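Local structure of probable tRNA pseudouridine synthase D (Methanosarcina mazei, 1Z2Z) at residues L412-P417 with T423-E428. The protein probably converts uridine 13 of transfer RNAs to pseudouridine, as a member of the TruD family of pseudouridine synthases. Residues are numbered along the deposited sequence; the frame is centred on the assembly and turned at random.
Sequences LEFMLP and TTVLRE
V425 sits on one side of the F414 ring, with CG1 over the face near the CE2 rim and its CB and CG2 overhanging the edge at CZ and CE1. V425 CG1 is the CH-pi partner, 3.7 Å from the centroid of the F414 ring and 24° off its normal. V425 CG2 comes within 3.6 Å of F414 CE1 from just beyond the rim, and V425 CB is near F414 CZ. With CG1 anti to the backbone N (chi1 175°), CG2 of V425 is left beside that N, and both branches can reach the phenyl. F414 holds CG between its own N and carbonyl carbon (chi1 52°), which carries the ring toward the helix.

Two leucines of 412-417 reach the helix beside this pair. L416 meets V425 tip to tip, L416 CD2 being 3.9 Å from V425 CG2, so that one valine methyl touches both F414 and L416. L412 and L426 run alongside each other, pointing opposite ways, and touch through L412 CD1 and L426 CD2 at 3.6 Å. With F414 cut back to an alanine, the V425 methyls are likely to lose the surface they rest on, opening a gap between L412 and L416.

Behind these side chains, strand 408-417 pairs antiparallel with strand 130-142 of the mixed sheet; F135 touches both F414 and L416, and I137 touches L426. The contact therefore seats the first turn of helix 423-430 against the sheet. L426 is also about 8 Å, side chain to side chain, from D86, the predicted nucleophile. Although R427 pairs with E7 and E428 is bonded to T17, within this interface everything that touches is buried and apolar, so helix and strand meet here by shape and exclusion of water.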
loop_
_atom_site.group_PDB
_atom_site.type_symbol
_atom_site.label_atom_id
_atom_site.label_comp_id
_atom_site.label_asym_id
_atom_site.label_seq_id
_atom_site.Cartn_x
_atom_site.Cartn_y
_atom_site.Cartn_z
ATOM N N LEU A 412 -8.537 14.839 -9.828
ATOM C CA LEU A 412 -7.173 14.793 -9.308
ATOM C C LEU A 412 -6.227 14.002 -10.203
ATOM O O LEU A 412 -6.361 12.788 -10.308
ATOM C CB LEU A 412 -7.167 14.159 -7.921
ATOM C CG LEU A 412 -7.565 15.072 -6.760
ATOM C CD1 LEU A 412 -7.837 14.242 -5.508
ATOM C CD2 LEU A 412 -6.446 16.088 -6.523
ATOM N N GLU A 413 -5.262 14.662 -10.835
ATOM C CA GLU A 413 -4.324 13.943 -11.697
ATOM C C GLU A 413 -2.881 14.152 -11.278
ATOM O O GLU A 413 -2.374 15.267 -11.312
ATOM C CB GLU A 413 -4.497 14.379 -13.143
ATOM C CG GLU A 413 -4.501 15.865 -13.313
ATOM C CD GLU A 413 -4.952 16.262 -14.690
ATOM O OE1 GLU A 413 -5.209 17.472 -14.907
ATOM O OE2 GLU A 413 -5.047 15.361 -15.555
ATOM N N PHE A 414 -2.212 13.073 -10.896
ATOM C CA PHE A 414 -0.827 13.170 -10.463
ATOM C C PHE A 414 -0.066 11.916 -10.881
ATOM O O PHE A 414 -0.510 11.184 -11.768
ATOM C CB PHE A 414 -0.805 13.328 -8.951
ATOM C CG PHE A 414 -1.607 12.283 -8.227
ATOM C CD1 PHE A 414 -1.040 11.068 -7.873
ATOM C CD2 PHE A 414 -2.926 12.512 -7.888
ATOM C CE1 PHE A 414 -1.792 10.089 -7.198
ATOM C CE2 PHE A 414 -3.677 11.538 -7.217
ATOM C CZ PHE A 414 -3.104 10.338 -6.870
HETATM N N MSE A 415 1.088 11.676 -10.270
HETATM C CA MSE A 415 1.838 10.471 -10.588
HETATM C C MSE A 415 2.655 9.980 -9.424
HETATM O O MSE A 415 3.178 10.769 -8.644
HETATM C CB MSE A 415 2.735 10.679 -11.783
HETATM C CG MSE A 415 3.825 11.640 -11.568
HETATM SE SE MSE A 415 5.098 11.201 -12.897
HETATM C CE MSE A 415 6.152 9.997 -11.754
ATOM N N LEU A 416 2.745 8.664 -9.313
ATOM C CA LEU A 416 3.469 8.021 -8.234
ATOM C C LEU A 416 4.480 6.987 -8.773
ATOM O O LEU A 416 4.341 6.506 -9.889
ATOM C CB LEU A 416 2.450 7.364 -7.300
ATOM C CG LEU A 416 1.935 8.164 -6.097
ATOM C CD1 LEU A 416 1.870 9.637 -6.395
ATOM C CD2 LEU A 416 0.583 7.623 -5.697
ATOM N N PRO A 417 5.534 6.667 -7.998
ATOM C CA PRO A 417 6.554 5.690 -8.413
ATOM C C PRO A 417 6.160 4.283 -7.994
ATOM O O PRO A 417 5.488 4.115 -6.983
ATOM C CB PRO A 417 7.780 6.160 -7.657
ATOM C CG PRO A 417 7.168 6.557 -6.336
ATOM C CD PRO A 417 6.002 7.412 -6.813
ATOM N N THR A 423 -4.399 5.832 -2.984
ATOM C CA THR A 423 -5.214 6.089 -1.810
ATOM C C THR A 423 -4.481 7.010 -0.861
ATOM O O THR A 423 -5.093 7.812 -0.160
ATOM C CB THR A 423 -5.551 4.811 -1.054
ATOM O OG1 THR A 423 -4.358 4.050 -0.851
ATOM C CG2 THR A 423 -6.566 3.995 -1.829
ATOM N N THR A 424 -3.163 6.896 -0.846
ATOM C CA THR A 424 -2.350 7.722 0.023
ATOM C C THR A 424 -2.445 9.199 -0.354
ATOM O O THR A 424 -2.234 10.078 0.478
ATOM C CB THR A 424 -0.899 7.274 -0.031
ATOM O OG1 THR A 424 -0.804 5.946 0.497
ATOM C CG2 THR A 424 -0.032 8.212 0.776
ATOM N N VAL A 425 -2.774 9.472 -1.605
ATOM C CA VAL A 425 -2.881 10.843 -2.050
ATOM C C VAL A 425 -4.302 11.327 -1.861
ATOM O O VAL A 425 -4.528 12.460 -1.439
ATOM C CB VAL A 425 -2.509 10.971 -3.541
ATOM C CG1 VAL A 425 -2.744 12.392 -4.021
ATOM C CG2 VAL A 425 -1.052 10.572 -3.751
ATOM N N LEU A 426 -5.254 10.455 -2.173
ATOM C CA LEU A 426 -6.673 10.767 -2.079
ATOM C C LEU A 426 -7.160 11.073 -0.673
ATOM O O LEU A 426 -7.960 11.980 -0.482
ATOM C CB LEU A 426 -7.481 9.613 -2.656
ATOM C CG LEU A 426 -7.343 9.429 -4.166
ATOM C CD1 LEU A 426 -8.175 8.231 -4.581
ATOM C CD2 LEU A 426 -7.800 10.682 -4.906
ATOM N N ARG A 427 -6.679 10.314 0.305
ATOM C CA ARG A 427 -7.079 10.519 1.691
ATOM C C ARG A 427 -6.956 11.991 2.143
ATOM O O ARG A 427 -7.832 12.502 2.832
ATOM C CB ARG A 427 -6.250 9.616 2.601
ATOM C CG ARG A 427 -6.781 9.510 4.017
ATOM C CD ARG A 427 -5.887 8.620 4.882
ATOM N NE ARG A 427 -4.920 9.407 5.635
ATOM C CZ ARG A 427 -5.151 9.938 6.832
ATOM N NH1 ARG A 427 -6.318 9.765 7.436
ATOM N NH2 ARG A 427 -4.217 10.665 7.418
ATOM N N GLU A 428 -5.884 12.680 1.758
ATOM C CA GLU A 428 -5.726 14.076 2.162
ATOM C C GLU A 428 -6.709 14.991 1.429
ATOM O O GLU A 428 -6.977 16.109 1.874
ATOM C CB GLU A 428 -4.289 14.567 1.920
ATOM C CG GLU A 428 -3.206 13.806 2.693
ATOM C CD GLU A 428 -3.359 13.883 4.211
ATOM O OE1 GLU A 428 -3.325 12.803 4.856
ATOM O OE2 GLU A 428 -3.507 15.007 4.760
#